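Local coordinates for protein Niban 2 (Homo sapiens, PDB 7CTP), which may suppress apoptosis and may promote melanoma cell invasion, and combines a PH domain with a largely helical remainder in the part crystallised, at residues 355-360 / 485-490; 359-364 / 477-482. One frame throughout, in Å; residues are numbered along the deposited sequence.

Interactions 1 and 2 lie on the same pair of helices, 342-378 and 464-511, with centres about 9 Å apart. Their first segments overlap at E359 and V360. Moving from interaction 1 to interaction 2, the chain advances from 355-360 to 359-364 on one helix but steps back from 485-490 to 477-482 on the other, as an antiparallel pair requires. The two contacts are joined by Y479 OH, which lies 2.7 Å from F357 O, a probable hydrogen bond. Interaction 1 is buried, whereas interaction 2, farther from the chain's centre, is partly buried. Together they fasten two long helices, distant in sequence, within the helical part of the protein.

Interaction 1: residues 355-360 / 485-490; sequences QGFTEV and SVRKRF
One face of the F357 ring is covered by the aliphatic part of R487, whose CG stands over the ring centre, while V486 CG1 meets the far end of the ring obliquely. The evidence for a CH-pi contact is direct: R487 CG lies 3.8 Å from the centroid of the F357 ring and only 8° off its normal. The next methylene carries the cover toward the root of the ring, with R487 CD 3.8 Å from F357 CD1. The guanidinium does not stack on the phenyl group. Its plane is tilted 49° from that of the ring, and F357 CB approaches obliquely, 4.0 Å from R487 NE.

The two side chains run past each other in opposite directions. In R487, CG sits anti to the carbonyl carbon, which sends the chain across the gap between the helices; a bend about CG-CD (chi3 -70°) then turns the charged end away from the ring. That end is held by S483 OG, which accepts from NE, and more weakly by S354 OG at NH1. The polar end thus finds its partners, chiefly S483, outside the two segments, leaving the methylenes to do the packing.

At the ring's outer end V486 crosses F357 at about a right angle, its CG1 3.9 Å from F357 CZ. Helix 422-455 adds a third wall, since H435 touches F357 and Q439 touches V486. The CA atoms of F357 and R487 stay 8.6 Å apart, and the ring and the arginine methylenes, in contact at about 3.8 Å, span that separation; all three touching residues are buried. An aromatic ring wedged between helices, with an arginine lying over it through its carbon chain, is an arrangement of helical-bundle packing, here joining helices 342-378, 422-455 and 464-511.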
ATOM      1  N   GLN A 355       3.140  18.475  -7.478  1.00 31.30           N
ATOM      2  CA  GLN A 355       2.217  19.401  -6.828  1.00 29.42           C
ATOM      3  C   GLN A 355       1.975  18.998  -5.382  1.00 31.81           C
ATOM      4  O   GLN A 355       1.918  19.854  -4.491  1.00 30.78           O
ATOM      5  CB  GLN A 355       0.899  19.461  -7.598  1.00 36.16           C
ATOM      6  CG  GLN A 355       1.004  20.176  -8.928  1.00 34.87           C
ATOM      7  CD  GLN A 355      -0.279  20.116  -9.722  1.00 34.65           C
ATOM      8  OE1 GLN A 355      -1.190  19.362  -9.391  1.00 43.99           O
ATOM      9  NE2 GLN A 355      -0.354  20.910 -10.781  1.00 41.21           N
ATOM     10  N   GLY A 356       1.840  17.697  -5.125  1.00 29.18           N
ATOM     11  CA  GLY A 356       1.578  17.245  -3.769  1.00 28.55           C
ATOM     12  C   GLY A 356       2.740  17.505  -2.828  1.00 23.95           C
ATOM     13  O   GLY A 356       2.548  17.944  -1.691  1.00 28.60           O
ATOM     14  N   PHE A 357       3.963  17.239  -3.289  1.00 29.20           N
ATOM     15  CA  PHE A 357       5.131  17.478  -2.443  1.00 24.52           C
ATOM     16  C   PHE A 357       5.327  18.968  -2.195  1.00 25.90           C
ATOM     17  O   PHE A 357       5.712  19.377  -1.093  1.00 30.16           O
ATOM     18  CB  PHE A 357       6.377  16.864  -3.079  1.00 27.91           C
ATOM     19  CG  PHE A 357       6.557  15.389  -2.787  1.00 30.04           C
ATOM     20  CD1 PHE A 357       5.739  14.443  -3.385  1.00 31.13           C
ATOM     21  CD2 PHE A 357       7.550  14.955  -1.925  1.00 36.04           C
ATOM     22  CE1 PHE A 357       5.898  13.096  -3.122  1.00 28.17           C
ATOM     23  CE2 PHE A 357       7.718  13.601  -1.657  1.00 43.27           C
ATOM     24  CZ  PHE A 357       6.892  12.674  -2.260  1.00 34.07           C
ATOM     25  N   THR A 358       5.052  19.796  -3.205  1.00 27.10           N
ATOM     26  CA  THR A 358       5.100  21.241  -3.005  1.00 29.95           C
ATOM     27  C   THR A 358       4.031  21.708  -2.019  1.00 28.12           C
ATOM     28  O   THR A 358       4.290  22.580  -1.179  1.00 30.03           O
ATOM     29  CB  THR A 358       4.961  21.955  -4.346  1.00 36.27           C
ATOM     30  OG1 THR A 358       6.102  21.649  -5.154  1.00 35.46           O
ATOM     31  CG2 THR A 358       4.874  23.467  -4.146  1.00 38.06           C
ATOM     32  N   GLU A 359       2.831  21.121  -2.083  1.00 26.03           N
ATOM     33  CA  GLU A 359       1.786  21.477  -1.128  1.00 27.95           C
ATOM     34  C   GLU A 359       2.176  21.091   0.297  1.00 26.77           C
ATOM     35  O   GLU A 359       1.904  21.840   1.241  1.00 28.95           O
ATOM     36  CB  GLU A 359       0.459  20.831  -1.532  1.00 26.11           C
ATOM     37  CG  GLU A 359      -0.728  21.177  -0.617  1.00 26.61           C
ATOM     38  CD  GLU A 359      -1.224  22.620  -0.764  1.00 33.16           C
ATOM     39  OE1 GLU A 359      -2.079  23.025   0.049  1.00 35.68           O
ATOM     40  OE2 GLU A 359      -0.774  23.335  -1.682  1.00 35.64           O
ATOM     41  N   VAL A 360       2.828  19.934   0.477  1.00 25.53           N
ATOM     42  CA  VAL A 360       3.349  19.577   1.796  1.00 22.06           C
ATOM     43  C   VAL A 360       4.289  20.667   2.304  1.00 22.29           C
ATOM     44  O   VAL A 360       4.210  21.096   3.461  1.00 26.23           O
ATOM     45  CB  VAL A 360       4.060  18.215   1.741  1.00 30.24           C
ATOM     46  CG1 VAL A 360       4.857  17.987   3.037  1.00 28.08           C
ATOM     47  CG2 VAL A 360       3.034  17.107   1.517  1.00 26.13           C
ATOM     48  N   SER A 485      14.969  13.513  -4.091  1.00 31.89           N
ATOM     49  CA  SER A 485      15.433  12.133  -3.967  1.00 30.55           C
ATOM     50  C   SER A 485      14.259  11.167  -3.953  1.00 24.78           C
ATOM     51  O   SER A 485      14.241  10.178  -4.697  1.00 30.41           O
ATOM     52  CB  SER A 485      16.267  11.965  -2.697  1.00 38.19           C
ATOM     53  OG  SER A 485      17.470  12.706  -2.789  1.00 41.14           O
ATOM     54  N   VAL A 486      13.259  11.458  -3.118  1.00 27.24           N
ATOM     55  CA  VAL A 486      12.123  10.558  -2.957  1.00 30.71           C
ATOM     56  C   VAL A 486      11.318  10.485  -4.244  1.00 30.54           C
ATOM     57  O   VAL A 486      10.914   9.398  -4.676  1.00 28.01           O
ATOM     58  CB  VAL A 486      11.260  11.003  -1.762  1.00 31.88           C
ATOM     59  CG1 VAL A 486       9.915  10.255  -1.757  1.00 30.15           C
ATOM     60  CG2 VAL A 486      12.008  10.764  -0.454  1.00 31.36           C
ATOM     61  N   ARG A 487      11.098  11.629  -4.897  1.00 25.80           N
ATOM     62  CA  ARG A 487      10.304  11.621  -6.121  1.00 28.79           C
ATOM     63  C   ARG A 487      11.022  10.898  -7.256  1.00 31.17           C
ATOM     64  O   ARG A 487      10.391  10.146  -8.006  1.00 27.09           O
ATOM     65  CB  ARG A 487       9.925  13.050  -6.516  1.00 27.39           C
ATOM     66  CG  ARG A 487       8.719  13.549  -5.730  1.00 30.91           C
ATOM     67  CD  ARG A 487       8.308  14.949  -6.148  1.00 30.59           C
ATOM     68  NE  ARG A 487       9.296  15.937  -5.728  1.00 31.74           N
ATOM     69  CZ  ARG A 487       9.863  16.810  -6.553  1.00 40.96           C
ATOM     70  NH1 ARG A 487       9.531  16.801  -7.836  1.00 41.04           N
ATOM     71  NH2 ARG A 487      10.756  17.684  -6.100  1.00 32.40           N
ATOM     72  N   LYS A 488      12.341  11.076  -7.391  1.00 28.28           N
ATOM     73  CA  LYS A 488      13.041  10.373  -8.465  1.00 35.17           C
ATOM     74  C   LYS A 488      12.950   8.864  -8.287  1.00 29.74           C
ATOM     75  O   LYS A 488      12.740   8.125  -9.258  1.00 29.63           O
ATOM     76  CB  LYS A 488      14.506  10.788  -8.555  1.00 38.50           C
ATOM     77  CG  LYS A 488      15.175  10.136  -9.789  1.00 49.34           C
ATOM     78  CD  LYS A 488      16.640   9.760  -9.576  1.00 66.25           C
ATOM     79  CE  LYS A 488      17.071   8.618 -10.505  1.00 63.97           C
ATOM     80  NZ  LYS A 488      17.207   9.032 -11.938  1.00 59.51           N
ATOM     81  N   ARG A 489      13.136   8.393  -7.052  1.00 26.80           N
ATOM     82  CA  ARG A 489      13.017   6.966  -6.760  1.00 32.34           C
ATOM     83  C   ARG A 489      11.606   6.470  -7.042  1.00 33.08           C
ATOM     84  O   ARG A 489      11.413   5.372  -7.584  1.00 29.76           O
ATOM     85  CB  ARG A 489      13.399   6.700  -5.305  1.00 31.90           C
ATOM     86  CG  ARG A 489      13.477   5.222  -4.903  1.00 41.91           C
ATOM     87  CD  ARG A 489      13.676   5.102  -3.387  1.00 52.97           C
ATOM     88  NE  ARG A 489      14.457   6.220  -2.853  1.00 52.62           N
ATOM     89  CZ  ARG A 489      14.226   6.822  -1.684  1.00 66.18           C
ATOM     90  NH1 ARG A 489      13.227   6.422  -0.903  1.00 54.34           N
ATOM     91  NH2 ARG A 489      15.000   7.828  -1.296  1.00 51.49           N
ATOM     92  N   PHE A 490      10.609   7.281  -6.689  1.00 28.91           N
ATOM     93  CA  PHE A 490       9.216   6.904  -6.888  1.00 32.63           C
ATOM     94  C   PHE A 490       8.883   6.808  -8.371  1.00 30.92           C
ATOM     95  O   PHE A 490       8.231   5.854  -8.812  1.00 32.06           O
ATOM     96  CB  PHE A 490       8.318   7.918  -6.182  1.00 28.85           C
ATOM     97  CG  PHE A 490       6.849   7.752  -6.461  1.00 33.06           C
ATOM     98  CD1 PHE A 490       6.156   6.639  -6.004  1.00 36.92           C
ATOM     99  CD2 PHE A 490       6.159   8.718  -7.171  1.00 32.04           C
ATOM    100  CE1 PHE A 490       4.795   6.501  -6.261  1.00 32.01           C
ATOM    101  CE2 PHE A 490       4.805   8.585  -7.426  1.00 37.69           C
ATOM    102  CZ  PHE A 490       4.125   7.470  -6.970  1.00 31.15           C
TER

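Interaction 2: residues 359-364 / 477-482; sequences EVRDVF and KKYDYD
R361 grips D480 side-on through two nitrogens, one for each carboxylate oxygen. R361 NE donates to D480 OD1 at 2.8 Å with an almost straight N-H...O angle of 169°, and R361 NH2 reaches D480 OD2 at 2.9 Å. Both oxygens accept on their syn lone pairs, and the guanidinium and carboxylate planes are only 12° apart, so the two bonds share nearly one plane and fix the rotation of both groups. R361 gets there with CG anti to the backbone N (chi1 -166°) and an extended chain.

On the way R361 CB passes 3.7 Å from Y479 CE1, an oblique approach to the ring. V360 CG1 packs 3.9 Å from Y479 CE2. Y479 OH sits 3.3 Å from V360 CB, yet that hydroxyl is satisfied by the carbonyl oxygen of F357, one turn earlier on the same helix as V360. A leucine in place of R361 would probably leave both carboxylate oxygens of D480 without this mate and set that group freer to turn.

The helices run antiparallel, with segment axes 11.3 Å apart. Chemically, paired charge and a hydroxyl-to-backbone bond supplement the apolar contacts, tying the helices at specific positions.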
ATOM      1  N   GLU A 359       2.831  21.121  -2.083  1.00 26.03           N
ATOM      2  CA  GLU A 359       1.786  21.477  -1.128  1.00 27.95           C
ATOM      3  C   GLU A 359       2.176  21.091   0.297  1.00 26.77           C
ATOM      4  O   GLU A 359       1.904  21.840   1.241  1.00 28.95           O
ATOM      5  CB  GLU A 359       0.459  20.831  -1.532  1.00 26.11           C
ATOM      6  CG  GLU A 359      -0.728  21.177  -0.617  1.00 26.61           C
ATOM      7  CD  GLU A 359      -1.224  22.620  -0.764  1.00 33.16           C
ATOM      8  OE1 GLU A 359      -2.079  23.025   0.049  1.00 35.68           O
ATOM      9  OE2 GLU A 359      -0.774  23.335  -1.682  1.00 35.64           O
ATOM     10  N   VAL A 360       2.828  19.934   0.477  1.00 25.53           N
ATOM     11  CA  VAL A 360       3.349  19.577   1.796  1.00 22.06           C
ATOM     12  C   VAL A 360       4.289  20.667   2.304  1.00 22.29           C
ATOM     13  O   VAL A 360       4.210  21.096   3.461  1.00 26.23           O
ATOM     14  CB  VAL A 360       4.060  18.215   1.741  1.00 30.24           C
ATOM     15  CG1 VAL A 360       4.857  17.987   3.037  1.00 28.08           C
ATOM     16  CG2 VAL A 360       3.034  17.107   1.517  1.00 26.13           C
ATOM     17  N   ARG A 361       5.187  21.128   1.436  1.00 23.94           N
ATOM     18  CA  ARG A 361       6.116  22.197   1.789  1.00 26.63           C
ATOM     19  C   ARG A 361       5.364  23.455   2.205  1.00 31.51           C
ATOM     20  O   ARG A 361       5.685  24.082   3.222  1.00 28.78           O
ATOM     21  CB  ARG A 361       7.034  22.478   0.600  1.00 28.15           C
ATOM     22  CG  ARG A 361       8.276  23.336   0.893  1.00 37.22           C
ATOM     23  CD  ARG A 361       8.853  23.866  -0.416  1.00 31.40           C
ATOM     24  NE  ARG A 361      10.237  24.319  -0.301  1.00 35.46           N
ATOM     25  CZ  ARG A 361      10.596  25.553   0.040  1.00 40.56           C
ATOM     26  NH1 ARG A 361       9.667  26.457   0.316  1.00 35.64           N
ATOM     27  NH2 ARG A 361      11.881  25.881   0.106  1.00 35.24           N
ATOM     28  N   ASP A 362       4.338  23.824   1.438  1.00 29.42           N
ATOM     29  CA  ASP A 362       3.593  25.042   1.735  1.00 32.88           C
ATOM     30  C   ASP A 362       2.831  24.917   3.047  1.00 32.70           C
ATOM     31  O   ASP A 362       2.766  25.873   3.828  1.00 28.50           O
ATOM     32  CB  ASP A 362       2.644  25.365   0.581  1.00 29.61           C
ATOM     33  CG  ASP A 362       3.380  25.699  -0.703  1.00 32.18           C
ATOM     34  OD1 ASP A 362       4.624  25.856  -0.658  1.00 37.85           O
ATOM     35  OD2 ASP A 362       2.720  25.806  -1.761  1.00 34.00           O
ATOM     36  N   VAL A 363       2.248  23.744   3.311  1.00 27.50           N
ATOM     37  CA  VAL A 363       1.527  23.548   4.563  1.00 24.18           C
ATOM     38  C   VAL A 363       2.492  23.589   5.741  1.00 30.59           C
ATOM     39  O   VAL A 363       2.191  24.162   6.796  1.00 28.52           O
ATOM     40  CB  VAL A 363       0.737  22.226   4.517  1.00 25.08           C
ATOM     41  CG1 VAL A 363       0.256  21.841   5.909  1.00 29.20           C
ATOM     42  CG2 VAL A 363      -0.465  22.360   3.573  1.00 24.63           C
ATOM     43  N   PHE A 364       3.668  22.978   5.574  1.00 28.17           N
ATOM     44  CA  PHE A 364       4.687  22.997   6.619  1.00 26.89           C
ATOM     45  C   PHE A 364       5.121  24.426   6.918  1.00 27.35           C
ATOM     46  O   PHE A 364       5.170  24.847   8.080  1.00 26.41           O
ATOM     47  CB  PHE A 364       5.879  22.155   6.171  1.00 26.30           C
ATOM     48  CG  PHE A 364       7.075  22.260   7.071  1.00 29.42           C
ATOM     49  CD1 PHE A 364       7.019  21.802   8.380  1.00 29.46           C
ATOM     50  CD2 PHE A 364       8.256  22.810   6.603  1.00 33.27           C
ATOM     51  CE1 PHE A 364       8.123  21.898   9.210  1.00 29.14           C
ATOM     52  CE2 PHE A 364       9.364  22.908   7.427  1.00 29.04           C
ATOM     53  CZ  PHE A 364       9.297  22.451   8.728  1.00 30.40           C
ATOM     54  N   LYS A 477      15.605  23.568   3.170  1.00 30.77           N
ATOM     55  CA  LYS A 477      16.619  23.108   2.218  1.00 31.65           C
ATOM     56  C   LYS A 477      16.802  21.597   2.301  1.00 26.72           C
ATOM     57  O   LYS A 477      16.944  20.928   1.269  1.00 29.85           O
ATOM     58  CB  LYS A 477      17.953  23.837   2.434  1.00 35.53           C
ATOM     59  CG  LYS A 477      17.827  25.348   2.297  1.00 49.65           C
ATOM     60  CD  LYS A 477      19.040  26.059   1.709  1.00 63.75           C
ATOM     61  CE  LYS A 477      18.800  27.576   1.645  1.00 64.35           C
ATOM     62  NZ  LYS A 477      18.848  28.254   2.982  1.00 54.39           N
ATOM     63  N   LYS A 478      16.768  21.034   3.515  1.00 27.59           N
ATOM     64  CA  LYS A 478      16.795  19.578   3.637  1.00 28.61           C
ATOM     65  C   LYS A 478      15.557  18.962   2.995  1.00 30.05           C
ATOM     66  O   LYS A 478      15.647  17.925   2.325  1.00 26.09           O
ATOM     67  CB  LYS A 478      16.901  19.161   5.106  1.00 28.14           C
ATOM     68  CG  LYS A 478      18.170  19.657   5.816  1.00 32.10           C
ATOM     69  CD  LYS A 478      18.116  19.350   7.308  1.00 35.24           C
ATOM     70  CE  LYS A 478      19.304  19.961   8.052  1.00 41.82           C
ATOM     71  NZ  LYS A 478      20.592  19.312   7.681  1.00 43.77           N
ATOM     72  N   TYR A 479      14.395  19.594   3.182  1.00 25.70           N
ATOM     73  CA  TYR A 479      13.171  19.079   2.577  1.00 31.40           C
ATOM     74  C   TYR A 479      13.277  19.042   1.056  1.00 30.60           C
ATOM     75  O   TYR A 479      12.898  18.049   0.418  1.00 27.39           O
ATOM     76  CB  TYR A 479      11.967  19.923   2.999  1.00 27.93           C
ATOM     77  CG  TYR A 479      10.682  19.432   2.367  1.00 24.18           C
ATOM     78  CD1 TYR A 479      10.275  19.878   1.110  1.00 26.55           C
ATOM     79  CD2 TYR A 479       9.896  18.484   3.013  1.00 35.06           C
ATOM     80  CE1 TYR A 479       9.104  19.400   0.527  1.00 26.08           C
ATOM     81  CE2 TYR A 479       8.730  18.006   2.440  1.00 34.98           C
ATOM     82  CZ  TYR A 479       8.345  18.467   1.201  1.00 29.99           C
ATOM     83  OH  TYR A 479       7.185  17.978   0.647  1.00 32.58           O
ATOM     84  N   ASP A 480      13.760  20.131   0.452  1.00 26.48           N
ATOM     85  CA  ASP A 480      13.807  20.210  -1.005  1.00 28.93           C
ATOM     86  C   ASP A 480      14.738  19.154  -1.583  1.00 36.88           C
ATOM     87  O   ASP A 480      14.459  18.578  -2.645  1.00 30.78           O
ATOM     88  CB  ASP A 480      14.243  21.607  -1.445  1.00 34.25           C
ATOM     89  CG  ASP A 480      13.200  22.657  -1.157  1.00 35.55           C
ATOM     90  OD1 ASP A 480      12.014  22.288  -1.004  1.00 32.36           O
ATOM     91  OD2 ASP A 480      13.570  23.852  -1.074  1.00 33.91           O
ATOM     92  N   TYR A 481      15.850  18.882  -0.896  1.00 31.59           N
ATOM     93  CA  TYR A 481      16.752  17.824  -1.336  1.00 30.44           C
ATOM     94  C   TYR A 481      16.079  16.460  -1.245  1.00 30.15           C
ATOM     95  O   TYR A 481      16.093  15.682  -2.207  1.00 32.33           O
ATOM     96  CB  TYR A 481      18.033  17.854  -0.504  1.00 38.20           C
ATOM     97  CG  TYR A 481      19.126  16.916  -0.991  1.00 39.09           C
ATOM     98  CD1 TYR A 481      19.114  15.562  -0.668  1.00 40.66           C
ATOM     99  CD2 TYR A 481      20.181  17.392  -1.761  1.00 42.03           C
ATOM    100  CE1 TYR A 481      20.115  14.714  -1.094  1.00 38.90           C
ATOM    101  CE2 TYR A 481      21.186  16.546  -2.197  1.00 42.14           C
ATOM    102  CZ  TYR A 481      21.148  15.209  -1.859  1.00 48.22           C
ATOM    103  OH  TYR A 481      22.149  14.357  -2.287  1.00 47.10           O
ATOM    104  N   ASP A 482      15.475  16.157  -0.094  1.00 31.93           N
ATOM    105  CA  ASP A 482      14.875  14.841   0.108  1.00 27.17           C
ATOM    106  C   ASP A 482      13.674  14.633  -0.803  1.00 32.84           C
ATOM    107  O   ASP A 482      13.444  13.522  -1.290  1.00 30.93           O
ATOM    108  CB  ASP A 482      14.454  14.670   1.560  1.00 30.25           C
ATOM    109  CG  ASP A 482      15.604  14.296   2.458  1.00 31.15           C
ATOM    110  OD1 ASP A 482      16.742  14.164   1.958  1.00 35.48           O
ATOM    111  OD2 ASP A 482      15.352  14.137   3.665  1.00 32.23           O
TER